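Local coordinates for erythrocyte membrane protein 1 (Plasmodium falciparum, PDB 6S8T) that probably binds the host receptor ICAM-1 through this DBLbeta domain, one piece of a PfEMP1 adhesin of malaria-infected erythrocytes, at residues 311-316 with 429-434; 216-221 with 246-251; 370-375 with 397-402. All blocks are in the same frame, centred on the assembly; numbering follows the deposited sequence.

Contact 1: 311-316 with 429-434; sequences QEYDKL and ECTEQT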
ATOM      1  N   GLN A 311     -13.322  -2.163  17.110  1.00 47.29           N
ATOM      2  CA  GLN A 311     -13.332  -1.192  18.201  1.00 48.14           C
ATOM      3  C   GLN A 311     -14.741  -0.675  18.470  1.00 49.28           C
ATOM      4  O   GLN A 311     -15.142  -0.522  19.629  1.00 47.68           O
ATOM      5  CB  GLN A 311     -12.384  -0.035  17.882  1.00 45.64           C
ATOM      6  CG  GLN A 311     -12.246   1.000  18.994  1.00 49.95           C
ATOM      7  CD  GLN A 311     -11.245   2.092  18.653  1.00 54.36           C
ATOM      8  OE1 GLN A 311     -11.586   3.081  18.007  1.00 57.47           O
ATOM      9  NE2 GLN A 311      -9.999   1.910  19.082  1.00 52.56           N
ATOM     10  N   GLU A 312     -15.508  -0.399  17.412  1.00 49.85           N
ATOM     11  CA  GLU A 312     -16.896   0.015  17.592  1.00 52.89           C
ATOM     12  C   GLU A 312     -17.744  -1.113  18.163  1.00 54.54           C
ATOM     13  O   GLU A 312     -18.675  -0.857  18.934  1.00 54.18           O
ATOM     14  CB  GLU A 312     -17.486   0.490  16.265  1.00 55.87           C
ATOM     15  CG  GLU A 312     -16.902   1.789  15.749  1.00 60.13           C
ATOM     16  CD  GLU A 312     -17.078   2.928  16.728  1.00 63.58           C
ATOM     17  OE1 GLU A 312     -16.128   3.216  17.484  1.00 65.96           O
ATOM     18  OE2 GLU A 312     -18.173   3.527  16.748  1.00 65.68           O
ATOM     19  N   TYR A 313     -17.443  -2.359  17.794  1.00 56.87           N
ATOM     20  CA  TYR A 313     -18.210  -3.485  18.313  1.00 60.10           C
ATOM     21  C   TYR A 313     -17.997  -3.651  19.811  1.00 59.47           C
ATOM     22  O   TYR A 313     -18.931  -4.004  20.538  1.00 58.16           O
ATOM     23  CB  TYR A 313     -17.832  -4.763  17.564  1.00 60.34           C
ATOM     24  CG  TYR A 313     -18.823  -5.894  17.726  1.00 62.61           C
ATOM     25  CD1 TYR A 313     -19.895  -6.032  16.852  1.00 63.13           C
ATOM     26  CD2 TYR A 313     -18.684  -6.828  18.745  1.00 63.88           C
ATOM     27  CE1 TYR A 313     -20.802  -7.066  16.990  1.00 63.25           C
ATOM     28  CE2 TYR A 313     -19.586  -7.864  18.893  1.00 65.20           C
ATOM     29  CZ  TYR A 313     -20.644  -7.979  18.012  1.00 66.34           C
ATOM     30  OH  TYR A 313     -21.545  -9.009  18.152  1.00 69.58           O
ATOM     31  N   ASP A 314     -16.777  -3.395  20.292  1.00 63.49           N
ATOM     32  CA  ASP A 314     -16.521  -3.471  21.729  1.00 70.61           C
ATOM     33  C   ASP A 314     -17.303  -2.405  22.486  1.00 67.66           C
ATOM     34  O   ASP A 314     -17.804  -2.662  23.586  1.00 66.18           O
ATOM     35  CB  ASP A 314     -15.026  -3.337  22.009  1.00 81.01           C
ATOM     36  CG  ASP A 314     -14.246  -4.572  21.613  1.00 89.26           C
ATOM     37  OD1 ASP A 314     -14.872  -5.540  21.132  1.00 91.42           O
ATOM     38  OD2 ASP A 314     -13.009  -4.575  21.783  1.00 93.63           O
ATOM     39  N   LYS A 315     -17.411  -1.201  21.918  1.00 67.90           N
ATOM     40  CA  LYS A 315     -18.238  -0.169  22.536  1.00 70.37           C
ATOM     41  C   LYS A 315     -19.696  -0.597  22.595  1.00 70.87           C
ATOM     42  O   LYS A 315     -20.417  -0.228  23.529  1.00 74.23           O
ATOM     43  CB  LYS A 315     -18.105   1.146  21.769  1.00 70.09           C
ATOM     44  CG  LYS A 315     -16.702   1.722  21.756  1.00 74.36           C
ATOM     45  CD  LYS A 315     -16.637   2.995  20.931  1.00 78.12           C
ATOM     46  CE  LYS A 315     -15.226   3.566  20.914  1.00 83.83           C
ATOM     47  NZ  LYS A 315     -15.114   4.764  20.035  1.00 85.54           N
ATOM     48  N   LEU A 316     -20.146  -1.376  21.612  1.00 68.07           N
ATOM     49  CA  LEU A 316     -21.513  -1.873  21.613  1.00 68.01           C
ATOM     50  C   LEU A 316     -21.713  -2.985  22.636  1.00 70.72           C
ATOM     51  O   LEU A 316     -22.805  -3.110  23.203  1.00 71.82           O
ATOM     52  CB  LEU A 316     -21.888  -2.360  20.212  1.00 65.59           C
ATOM     53  CG  LEU A 316     -23.377  -2.451  19.877  1.00 66.47           C
ATOM     54  CD1 LEU A 316     -24.034  -1.087  20.007  1.00 67.18           C
ATOM     55  CD2 LEU A 316     -23.571  -3.012  18.477  1.00 63.65           C
ATOM     56  N   GLU A 429      -9.307  -9.637  12.591  1.00 69.02           N
ATOM     57  CA  GLU A 429      -9.706  -8.713  13.645  1.00 72.26           C
ATOM     58  C   GLU A 429     -11.167  -8.293  13.550  1.00 65.11           C
ATOM     59  O   GLU A 429     -11.702  -7.750  14.522  1.00 65.54           O
ATOM     60  CB  GLU A 429      -8.809  -7.471  13.629  1.00 75.86           C
ATOM     61  CG  GLU A 429      -7.327  -7.800  13.750  1.00 83.80           C
ATOM     62  CD  GLU A 429      -6.445  -6.569  13.750  1.00 90.06           C
ATOM     63  OE1 GLU A 429      -6.734  -5.628  14.521  1.00 92.54           O
ATOM     64  OE2 GLU A 429      -5.462  -6.542  12.975  1.00 90.50           O
ATOM     65  N   CYS A 430     -11.820  -8.527  12.414  1.00 57.64           N
ATOM     66  CA  CYS A 430     -13.265  -8.353  12.336  1.00 55.97           C
ATOM     67  C   CYS A 430     -13.952  -9.327  13.287  1.00 59.47           C
ATOM     68  O   CYS A 430     -13.651 -10.524  13.289  1.00 61.77           O
ATOM     69  CB  CYS A 430     -13.750  -8.571  10.900  1.00 55.99           C
ATOM     70  SG  CYS A 430     -13.899  -7.068   9.881  1.00 54.09           S
ATOM     71  N   THR A 431     -14.864  -8.814  14.109  1.00 60.08           N
ATOM     72  CA  THR A 431     -15.543  -9.613  15.123  1.00 66.00           C
ATOM     73  C   THR A 431     -17.010  -9.779  14.745  1.00 68.68           C
ATOM     74  O   THR A 431     -17.717  -8.786  14.534  1.00 67.30           O
ATOM     75  CB  THR A 431     -15.400  -8.982  16.512  1.00 68.33           C
ATOM     76  OG1 THR A 431     -16.332  -9.583  17.420  1.00 73.20           O
ATOM     77  CG2 THR A 431     -15.633  -7.480  16.460  1.00 65.18           C
ATOM     78  N   GLU A 432     -17.449 -11.037  14.636  1.00 72.93           N
ATOM     79  CA  GLU A 432     -18.832 -11.419  14.348  1.00 78.10           C
ATOM     80  C   GLU A 432     -19.276 -11.041  12.936  1.00 72.00           C
ATOM     81  O   GLU A 432     -20.080 -11.756  12.328  1.00 70.86           O
ATOM     82  CB  GLU A 432     -19.786 -10.811  15.382  1.00 86.82           C
ATOM     83  CG  GLU A 432     -19.575 -11.327  16.798  1.00 96.82           C
ATOM     84  CD  GLU A 432     -19.862 -12.812  16.933  1.00104.41           C
ATOM     85  OE1 GLU A 432     -20.707 -13.329  16.171  1.00105.51           O
ATOM     86  OE2 GLU A 432     -19.239 -13.463  17.799  1.00109.31           O
ATOM     87  N   GLN A 433     -18.775  -9.931  12.407  1.00 67.83           N
ATOM     88  CA  GLN A 433     -19.103  -9.472  11.058  1.00 66.00           C
ATOM     89  C   GLN A 433     -17.835  -9.605  10.217  1.00 62.63           C
ATOM     90  O   GLN A 433     -17.049  -8.664  10.097  1.00 61.70           O
ATOM     91  CB  GLN A 433     -19.627  -8.038  11.080  1.00 64.34           C
ATOM     92  CG  GLN A 433     -20.629  -7.757  12.193  1.00 64.47           C
ATOM     93  CD  GLN A 433     -21.874  -8.621  12.104  1.00 65.07           C
ATOM     94  OE1 GLN A 433     -22.411  -9.061  13.122  1.00 65.87           O
ATOM     95  NE2 GLN A 433     -22.345  -8.860  10.886  1.00 65.23           N
ATOM     96  N   THR A 434     -17.643 -10.789   9.630  1.00 61.73           N
ATOM     97  CA  THR A 434     -16.392 -11.137   8.974  1.00 61.79           C
ATOM     98  C   THR A 434     -16.514 -11.422   7.483  1.00 57.19           C
ATOM     99  O   THR A 434     -15.488 -11.436   6.794  1.00 54.15           O
ATOM    100  CB  THR A 434     -15.762 -12.367   9.651  1.00 66.92           C
ATOM    101  OG1 THR A 434     -16.633 -13.494   9.497  1.00 69.45           O
ATOM    102  CG2 THR A 434     -15.551 -12.104  11.136  1.00 69.58           C
TER
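Y313, on helix 293-319, and T431, in the loop that follows helix 417-424, come nearest in backbone, with CA atoms 7.4 Å apart, so an irregular segment is laid along one side of a helix. This is helix-loop packing in the helical, disulfide-rich DBL fold, and the disulfide C430-C306 ties the same loop to the same helix close by. The Y313 side chain does most of the work on the helix. With CG anti to the backbone N (chi1 -163°), its ring points away from the helix axis toward the turn at 431-433. At the base of the ring, the methyl CG2 of T431 rests 3.7 Å from Y313 CB and also meets Y313 CG. The beta-branch of T431 lays two short arms against the tyrosine, CG2 here and OG1 beside Y313 CD2, and at this spacing no longer side chain is needed. The carbonyl O of T431 stands over one ring face, displaced toward the rim. E432, whose positive phi (68°) marks the tight turn, uses only the aliphatic part of its side chain, and its carboxylate leads away. K461 touches both Y313 and E432. At the far end of the ring, Y313 OH meets methylene CG of E432 at 3.3 Å.

Contact 2: 216-221 with 246-251; sequences GKIKEE and KQLRED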
ATOM      1  N   GLY A 216      16.393  11.322 -17.241  1.00 60.19           N
ATOM      2  CA  GLY A 216      16.840  11.808 -18.535  1.00 59.02           C
ATOM      3  C   GLY A 216      18.352  11.887 -18.620  1.00 59.46           C
ATOM      4  O   GLY A 216      18.952  11.479 -19.618  1.00 62.03           O
ATOM      5  N   LYS A 217      18.989  12.405 -17.568  1.00 56.79           N
ATOM      6  CA  LYS A 217      20.446  12.397 -17.501  1.00 60.17           C
ATOM      7  C   LYS A 217      20.991  10.983 -17.368  1.00 57.67           C
ATOM      8  O   LYS A 217      22.089  10.695 -17.858  1.00 60.16           O
ATOM      9  CB  LYS A 217      20.927  13.257 -16.331  1.00 63.58           C
ATOM     10  CG  LYS A 217      21.050  14.737 -16.642  1.00 68.79           C
ATOM     11  CD  LYS A 217      22.141  14.993 -17.669  1.00 72.54           C
ATOM     12  CE  LYS A 217      22.455  16.475 -17.776  1.00 77.97           C
ATOM     13  NZ  LYS A 217      21.229  17.284 -18.015  1.00 79.64           N
ATOM     14  N   ILE A 218      20.248  10.096 -16.706  1.00 55.38           N
ATOM     15  CA  ILE A 218      20.695   8.714 -16.560  1.00 53.66           C
ATOM     16  C   ILE A 218      20.747   8.022 -17.915  1.00 54.98           C
ATOM     17  O   ILE A 218      21.673   7.251 -18.197  1.00 55.97           O
ATOM     18  CB  ILE A 218      19.786   7.967 -15.568  1.00 49.12           C
ATOM     19  CG1 ILE A 218      20.053   8.445 -14.138  1.00 44.70           C
ATOM     20  CG2 ILE A 218      19.969   6.460 -15.696  1.00 49.02           C
ATOM     21  CD1 ILE A 218      19.185   7.766 -13.091  1.00 40.02           C
ATOM     22  N   LYS A 219      19.765   8.295 -18.781  1.00 59.46           N
ATOM     23  CA  LYS A 219      19.758   7.690 -20.111  1.00 62.63           C
ATOM     24  C   LYS A 219      21.005   8.077 -20.897  1.00 68.37           C
ATOM     25  O   LYS A 219      21.551   7.264 -21.650  1.00 68.99           O
ATOM     26  CB  LYS A 219      18.494   8.096 -20.870  1.00 59.06           C
ATOM     27  CG  LYS A 219      18.403   7.511 -22.271  1.00 60.01           C
ATOM     28  CD  LYS A 219      17.200   8.042 -23.039  1.00 61.35           C
ATOM     29  CE  LYS A 219      17.202   7.513 -24.470  1.00 65.74           C
ATOM     30  NZ  LYS A 219      16.089   8.063 -25.294  1.00 68.77           N
ATOM     31  N   GLU A 220      21.477   9.312 -20.725  1.00 72.52           N
ATOM     32  CA  GLU A 220      22.715   9.745 -21.361  1.00 75.42           C
ATOM     33  C   GLU A 220      23.949   9.332 -20.568  1.00 75.89           C
ATOM     34  O   GLU A 220      25.025   9.176 -21.155  1.00 74.78           O
ATOM     35  CB  GLU A 220      22.701  11.264 -21.555  1.00 78.64           C
ATOM     36  CG  GLU A 220      23.699  11.785 -22.579  1.00 87.74           C
ATOM     37  CD  GLU A 220      23.293  11.479 -24.011  1.00 93.72           C
ATOM     38  OE1 GLU A 220      22.130  11.075 -24.230  1.00 93.79           O
ATOM     39  OE2 GLU A 220      24.138  11.643 -24.920  1.00 96.88           O
ATOM     40  N   GLU A 221      23.813   9.142 -19.253  1.00 78.12           N
ATOM     41  CA  GLU A 221      24.953   8.743 -18.430  1.00 82.73           C
ATOM     42  C   GLU A 221      25.462   7.361 -18.828  1.00 82.19           C
ATOM     43  O   GLU A 221      26.661   7.170 -19.063  1.00 83.32           O
ATOM     44  CB  GLU A 221      24.565   8.773 -16.950  1.00 86.55           C
ATOM     45  CG  GLU A 221      25.661   8.332 -15.986  1.00 92.38           C
ATOM     46  CD  GLU A 221      25.216   8.391 -14.530  1.00 94.65           C
ATOM     47  OE1 GLU A 221      24.147   8.976 -14.256  1.00 94.20           O
ATOM     48  OE2 GLU A 221      25.929   7.848 -13.659  1.00 96.32           O
ATOM     49  N   LYS A 246       9.840   4.847 -18.881  1.00 39.71           N
ATOM     50  CA  LYS A 246       9.224   3.724 -18.175  1.00 40.66           C
ATOM     51  C   LYS A 246      10.194   2.559 -18.015  1.00 41.90           C
ATOM     52  O   LYS A 246      10.375   2.035 -16.909  1.00 38.82           O
ATOM     53  CB  LYS A 246       7.967   3.266 -18.919  1.00 43.69           C
ATOM     54  CG  LYS A 246       7.432   1.917 -18.450  1.00 46.99           C
ATOM     55  CD  LYS A 246       6.643   1.208 -19.543  1.00 53.27           C
ATOM     56  CE  LYS A 246       5.246   1.780 -19.697  1.00 58.40           C
ATOM     57  NZ  LYS A 246       4.371   1.401 -18.555  1.00 61.36           N
ATOM     58  N   GLN A 247      10.826   2.138 -19.116  1.00 41.30           N
ATOM     59  CA  GLN A 247      11.687   0.957 -19.075  1.00 40.89           C
ATOM     60  C   GLN A 247      12.959   1.218 -18.276  1.00 37.69           C
ATOM     61  O   GLN A 247      13.386   0.367 -17.488  1.00 40.09           O
ATOM     62  CB  GLN A 247      12.025   0.503 -20.498  1.00 42.12           C
ATOM     63  CG  GLN A 247      10.818   0.044 -21.306  1.00 44.80           C
ATOM     64  CD  GLN A 247      11.190  -0.460 -22.691  1.00 54.84           C
ATOM     65  OE1 GLN A 247      10.753  -1.532 -23.108  1.00 60.58           O
ATOM     66  NE2 GLN A 247      11.999   0.314 -23.412  1.00 54.98           N
ATOM     67  N   LEU A 248      13.581   2.384 -18.469  1.00 42.30           N
ATOM     68  CA  LEU A 248      14.797   2.708 -17.729  1.00 45.04           C
ATOM     69  C   LEU A 248      14.547   2.753 -16.226  1.00 46.29           C
ATOM     70  O   LEU A 248      15.425   2.382 -15.438  1.00 47.19           O
ATOM     71  CB  LEU A 248      15.362   4.043 -18.211  1.00 50.99           C
ATOM     72  CG  LEU A 248      16.718   4.469 -17.642  1.00 54.44           C
ATOM     73  CD1 LEU A 248      17.814   3.513 -18.098  1.00 55.68           C
ATOM     74  CD2 LEU A 248      17.047   5.900 -18.040  1.00 55.85           C
ATOM     75  N   ARG A 249      13.360   3.197 -15.808  1.00 42.54           N
ATOM     76  CA  ARG A 249      13.052   3.257 -14.384  1.00 39.80           C
ATOM     77  C   ARG A 249      12.682   1.889 -13.820  1.00 39.29           C
ATOM     78  O   ARG A 249      12.976   1.607 -12.652  1.00 33.61           O
ATOM     79  CB  ARG A 249      11.931   4.266 -14.143  1.00 39.82           C
ATOM     80  CG  ARG A 249      12.315   5.687 -14.531  1.00 40.79           C
ATOM     81  CD  ARG A 249      11.100   6.580 -14.713  1.00 42.66           C
ATOM     82  NE  ARG A 249      10.452   6.909 -13.450  1.00 38.84           N
ATOM     83  CZ  ARG A 249       9.481   7.810 -13.326  1.00 40.43           C
ATOM     84  NH1 ARG A 249       9.053   8.467 -14.396  1.00 39.04           N
ATOM     85  NH2 ARG A 249       8.942   8.055 -12.137  1.00 38.82           N
ATOM     86  N   GLU A 250      12.044   1.032 -14.627  1.00 37.51           N
ATOM     87  CA  GLU A 250      11.799  -0.344 -14.204  1.00 34.61           C
ATOM     88  C   GLU A 250      13.108  -1.099 -14.003  1.00 37.38           C
ATOM     89  O   GLU A 250      13.257  -1.849 -13.030  1.00 39.19           O
ATOM     90  CB  GLU A 250      10.923  -1.071 -15.232  1.00 33.42           C
ATOM     91  CG  GLU A 250       9.449  -0.672 -15.222  1.00 33.94           C
ATOM     92  CD  GLU A 250       8.663  -1.236 -16.403  1.00 41.92           C
ATOM     93  OE1 GLU A 250       9.281  -1.804 -17.331  1.00 43.38           O
ATOM     94  OE2 GLU A 250       7.419  -1.107 -16.402  1.00 44.77           O
ATOM     95  N   ASP A 251      14.067  -0.908 -14.914  1.00 35.34           N
ATOM     96  CA  ASP A 251      15.337  -1.623 -14.820  1.00 33.00           C
ATOM     97  C   ASP A 251      16.172  -1.126 -13.642  1.00 40.85           C
ATOM     98  O   ASP A 251      16.802  -1.928 -12.943  1.00 41.01           O
ATOM     99  CB  ASP A 251      16.110  -1.485 -16.130  1.00 37.48           C
ATOM    100  CG  ASP A 251      15.420  -2.184 -17.301  1.00 39.72           C
ATOM    101  OD1 ASP A 251      14.375  -2.833 -17.090  1.00 39.64           O
ATOM    102  OD2 ASP A 251      15.929  -2.078 -18.435  1.00 42.72           O
TER
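Apolar packing carries this contact: L248 near the start of helix 246-268 reaches across to I218 and K219 near the end of helix 202-221, within the Duffy binding domain. The backbones come nearest at K219 and L248, whose CA atoms lie 7.4 Å apart, close enough for a single branched side chain to bridge them. One methyl does the touching. L248 holds CG anti to its backbone N (chi1 -174°), which sends the branch toward the other helix, and CD2 lands 3.8 Å from I218 CG2. The same methyl lies against backbone as well as side chain, 3.7 Å from K219 N and 3.9 Å from K219 CB. Leucine suits the site because its fork sits beyond CB and can deliver a methyl to the facing helix surface, while isoleucine presents a methyl directly from its own CB.

Polar and charged interactions lie around this buried patch. K219 contributes its CB to the packing, and its extended chain then carries NZ away to a salt bridge with E239, so a long amphipathic residue fits the border of the contact. At the start of the other helix, L248 N donates to OD2 of D238 from the preceding loop, and D251 pairs with R34.

Other parts of the fold close round the two segments. I218 also packs on A137 and I138 of helix 137-163, Y235 of the connecting loop touches L248, and R249 lies on L211 and F215 farther back along helix 202-221, joining the start of helix 246-268 to two turns of its neighbour.

Contact 3: 370-375 with 397-402; sequences LQAKIA and ELQKVT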
ATOM      1  N   LEU A 370     -13.518  -8.337 -15.502  1.00 30.83           N
ATOM      2  CA  LEU A 370     -14.305  -8.737 -16.665  1.00 35.38           C
ATOM      3  C   LEU A 370     -13.628  -8.323 -17.965  1.00 39.39           C
ATOM      4  O   LEU A 370     -13.659  -9.068 -18.953  1.00 42.20           O
ATOM      5  CB  LEU A 370     -15.708  -8.138 -16.580  1.00 32.42           C
ATOM      6  CG  LEU A 370     -16.599  -8.607 -15.429  1.00 34.60           C
ATOM      7  CD1 LEU A 370     -17.907  -7.836 -15.425  1.00 36.00           C
ATOM      8  CD2 LEU A 370     -16.856 -10.101 -15.519  1.00 33.21           C
ATOM      9  N   GLN A 371     -13.017  -7.136 -17.989  1.00 37.87           N
ATOM     10  CA  GLN A 371     -12.352  -6.682 -19.205  1.00 40.35           C
ATOM     11  C   GLN A 371     -11.093  -7.487 -19.494  1.00 40.60           C
ATOM     12  O   GLN A 371     -10.712  -7.639 -20.660  1.00 44.29           O
ATOM     13  CB  GLN A 371     -12.026  -5.196 -19.100  1.00 41.83           C
ATOM     14  CG  GLN A 371     -13.257  -4.314 -19.068  1.00 44.42           C
ATOM     15  CD  GLN A 371     -12.921  -2.843 -19.137  1.00 50.55           C
ATOM     16  OE1 GLN A 371     -13.805  -1.989 -19.077  1.00 55.40           O
ATOM     17  NE2 GLN A 371     -11.639  -2.536 -19.265  1.00 52.88           N
ATOM     18  N   ALA A 372     -10.443  -8.015 -18.455  1.00 35.63           N
ATOM     19  CA  ALA A 372      -9.243  -8.819 -18.661  1.00 34.16           C
ATOM     20  C   ALA A 372      -9.553 -10.089 -19.444  1.00 39.22           C
ATOM     21  O   ALA A 372      -8.835 -10.440 -20.389  1.00 41.95           O
ATOM     22  CB  ALA A 372      -8.601  -9.161 -17.317  1.00 31.31           C
ATOM     23  N   LYS A 373     -10.616 -10.796 -19.070  1.00 37.39           N
ATOM     24  CA  LYS A 373     -10.897 -12.075 -19.708  1.00 46.19           C
ATOM     25  C   LYS A 373     -11.556 -11.931 -21.073  1.00 50.40           C
ATOM     26  O   LYS A 373     -11.829 -12.948 -21.718  1.00 53.40           O
ATOM     27  CB  LYS A 373     -11.773 -12.943 -18.801  1.00 47.61           C
ATOM     28  CG  LYS A 373     -13.134 -12.363 -18.510  1.00 49.46           C
ATOM     29  CD  LYS A 373     -14.049 -13.404 -17.888  1.00 51.80           C
ATOM     30  CE  LYS A 373     -13.496 -13.931 -16.581  1.00 48.56           C
ATOM     31  NZ  LYS A 373     -14.451 -14.867 -15.930  1.00 49.75           N
ATOM     32  N   ILE A 374     -11.800 -10.707 -21.534  1.00 51.59           N
ATOM     33  CA  ILE A 374     -12.475 -10.460 -22.797  1.00 56.73           C
ATOM     34  C   ILE A 374     -11.538  -9.847 -23.831  1.00 63.30           C
ATOM     35  O   ILE A 374     -11.594 -10.205 -25.009  1.00 68.73           O
ATOM     36  CB  ILE A 374     -13.716  -9.569 -22.575  1.00 61.51           C
ATOM     37  CG1 ILE A 374     -14.899 -10.420 -22.111  1.00 59.70           C
ATOM     38  CG2 ILE A 374     -14.061  -8.785 -23.828  1.00 69.08           C
ATOM     39  CD1 ILE A 374     -16.188  -9.652 -22.003  1.00 61.16           C
ATOM     40  N   ALA A 375     -10.667  -8.931 -23.409  1.00 67.61           N
ATOM     41  CA  ALA A 375      -9.728  -8.287 -24.320  1.00 76.00           C
ATOM     42  C   ALA A 375      -8.794  -9.304 -24.963  1.00 85.91           C
ATOM     43  O   ALA A 375      -7.930  -9.876 -24.288  1.00 76.23           O
ATOM     44  CB  ALA A 375      -8.919  -7.217 -23.584  1.00 70.04           C
ATOM     45  N   GLU A 397      -2.990 -13.202 -16.244  1.00 37.02           N
ATOM     46  CA  GLU A 397      -2.170 -14.312 -15.780  1.00 37.57           C
ATOM     47  C   GLU A 397      -2.852 -15.073 -14.649  1.00 39.36           C
ATOM     48  O   GLU A 397      -2.673 -16.291 -14.525  1.00 43.74           O
ATOM     49  CB  GLU A 397      -0.799 -13.800 -15.347  1.00 39.04           C
ATOM     50  CG  GLU A 397       0.084 -13.341 -16.494  1.00 47.46           C
ATOM     51  CD  GLU A 397       0.322 -14.436 -17.516  1.00 53.16           C
ATOM     52  OE1 GLU A 397      -0.380 -14.452 -18.549  1.00 54.52           O
ATOM     53  OE2 GLU A 397       1.203 -15.288 -17.278  1.00 56.40           O
ATOM     54  N   LEU A 398      -3.648 -14.382 -13.830  1.00 36.16           N
ATOM     55  CA  LEU A 398      -4.401 -15.051 -12.775  1.00 36.31           C
ATOM     56  C   LEU A 398      -5.489 -15.946 -13.363  1.00 36.87           C
ATOM     57  O   LEU A 398      -5.649 -17.104 -12.953  1.00 33.74           O
ATOM     58  CB  LEU A 398      -5.004 -14.006 -11.837  1.00 40.16           C
ATOM     59  CG  LEU A 398      -5.587 -14.459 -10.500  1.00 46.78           C
ATOM     60  CD1 LEU A 398      -4.515 -15.120  -9.662  1.00 49.86           C
ATOM     61  CD2 LEU A 398      -6.179 -13.269  -9.760  1.00 46.22           C
ATOM     62  N   GLN A 399      -6.249 -15.423 -14.328  1.00 34.48           N
ATOM     63  CA  GLN A 399      -7.289 -16.211 -14.981  1.00 36.12           C
ATOM     64  C   GLN A 399      -6.702 -17.391 -15.746  1.00 39.06           C
ATOM     65  O   GLN A 399      -7.339 -18.447 -15.844  1.00 40.89           O
ATOM     66  CB  GLN A 399      -8.106 -15.310 -15.912  1.00 32.00           C
ATOM     67  CG  GLN A 399      -8.958 -14.278 -15.168  1.00 32.62           C
ATOM     68  CD  GLN A 399      -9.274 -13.049 -16.001  1.00 32.68           C
ATOM     69  OE1 GLN A 399      -8.863 -12.943 -17.155  1.00 29.13           O
ATOM     70  NE2 GLN A 399      -9.996 -12.102 -15.410  1.00 32.81           N
ATOM     71  N   LYS A 400      -5.490 -17.236 -16.278  1.00 37.38           N
ATOM     72  CA  LYS A 400      -4.850 -18.315 -17.021  1.00 34.13           C
ATOM     73  C   LYS A 400      -4.494 -19.486 -16.109  1.00 37.67           C
ATOM     74  O   LYS A 400      -4.630 -20.650 -16.503  1.00 39.26           O
ATOM     75  CB  LYS A 400      -3.607 -17.771 -17.726  1.00 36.70           C
ATOM     76  CG  LYS A 400      -2.790 -18.786 -18.495  1.00 43.25           C
ATOM     77  CD  LYS A 400      -1.617 -18.096 -19.169  1.00 51.21           C
ATOM     78  CE  LYS A 400      -0.739 -19.088 -19.895  1.00 64.49           C
ATOM     79  NZ  LYS A 400       0.397 -18.436 -20.608  1.00 72.41           N
ATOM     80  N   VAL A 401      -4.044 -19.200 -14.885  1.00 33.38           N
ATOM     81  CA  VAL A 401      -3.698 -20.270 -13.953  1.00 36.06           C
ATOM     82  C   VAL A 401      -4.952 -20.957 -13.428  1.00 41.09           C
ATOM     83  O   VAL A 401      -5.014 -22.189 -13.349  1.00 48.47           O
ATOM     84  CB  VAL A 401      -2.837 -19.721 -12.798  1.00 41.85           C
ATOM     85  CG1 VAL A 401      -2.763 -20.737 -11.671  1.00 48.92           C
ATOM     86  CG2 VAL A 401      -1.440 -19.365 -13.288  1.00 38.76           C
ATOM     87  N   THR A 402      -5.971 -20.179 -13.058  1.00 39.51           N
ATOM     88  CA  THR A 402      -7.173 -20.739 -12.454  1.00 40.92           C
ATOM     89  C   THR A 402      -8.136 -21.336 -13.469  1.00 43.21           C
ATOM     90  O   THR A 402      -9.097 -21.999 -13.064  1.00 46.14           O
ATOM     91  CB  THR A 402      -7.917 -19.673 -11.647  1.00 39.45           C
ATOM     92  OG1 THR A 402      -8.376 -18.640 -12.527  1.00 37.85           O
ATOM     93  CG2 THR A 402      -7.007 -19.068 -10.589  1.00 39.95           C
TER
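This is helix-helix packing within the DBL domain: a buried glutamine of helix 388-402 packs against the C-terminal part of the long helix 335-372 and the residues that follow. The CA atoms of K373 and Q399 are 7.2 Å apart, and Q399 spans the gap, its chain extended beyond CG. Q399 OE1 is the amide atom nearest K373 CB, at 3.3 Å, whereas A372 CB sits equally close to OE1 and NE2, 3.8 Å from each. The small methyl of A372 suits the place by letting the amide approach the helix surface; V392 and F395 cover it further. K373 crosses Q399 at about a right angle. Its first torsion (chi1 63°) puts CG between the backbone N and the carbonyl carbon, and the chain bends again at chi3 as NZ turns away to a salt bridge with D404 and a hydrogen bond to T406 O. Across the two segments the amide packs without a hydrogen bond; Q399 OE1 is 3.4 Å from K373 N, at too poor an angle to count as one. Q399 NE2 donates to Y369 O, a turn earlier in helix 335-372. That bond limits rotation of the amide, while K373 CB stands off its plane, over one face near OE1.

Overall arrangement
Along the chain contact 2 comes first and closes before the others open; contact 3 is then nested inside the loop that contact 1 closes. The three are separate, and none touches another. The centres of contacts 1 and 2 lie about 49 Å apart. Those of contacts 1 and 3 are about 35 Å apart. Those of contacts 2 and 3 are about 31 Å apart. Contacts 1 and 2 fall on opposite sides of the chain's centre, on helices 293-319 and 246-268, which are consecutive. Helix 293-319 is likewise followed by helix 335-372, which takes part in contact 3. In this elongated, mainly helical DBL domain, contacts 2 and 3 join neighbouring helices along the chain, while contact 1 brings a late loop back to helix 293-319.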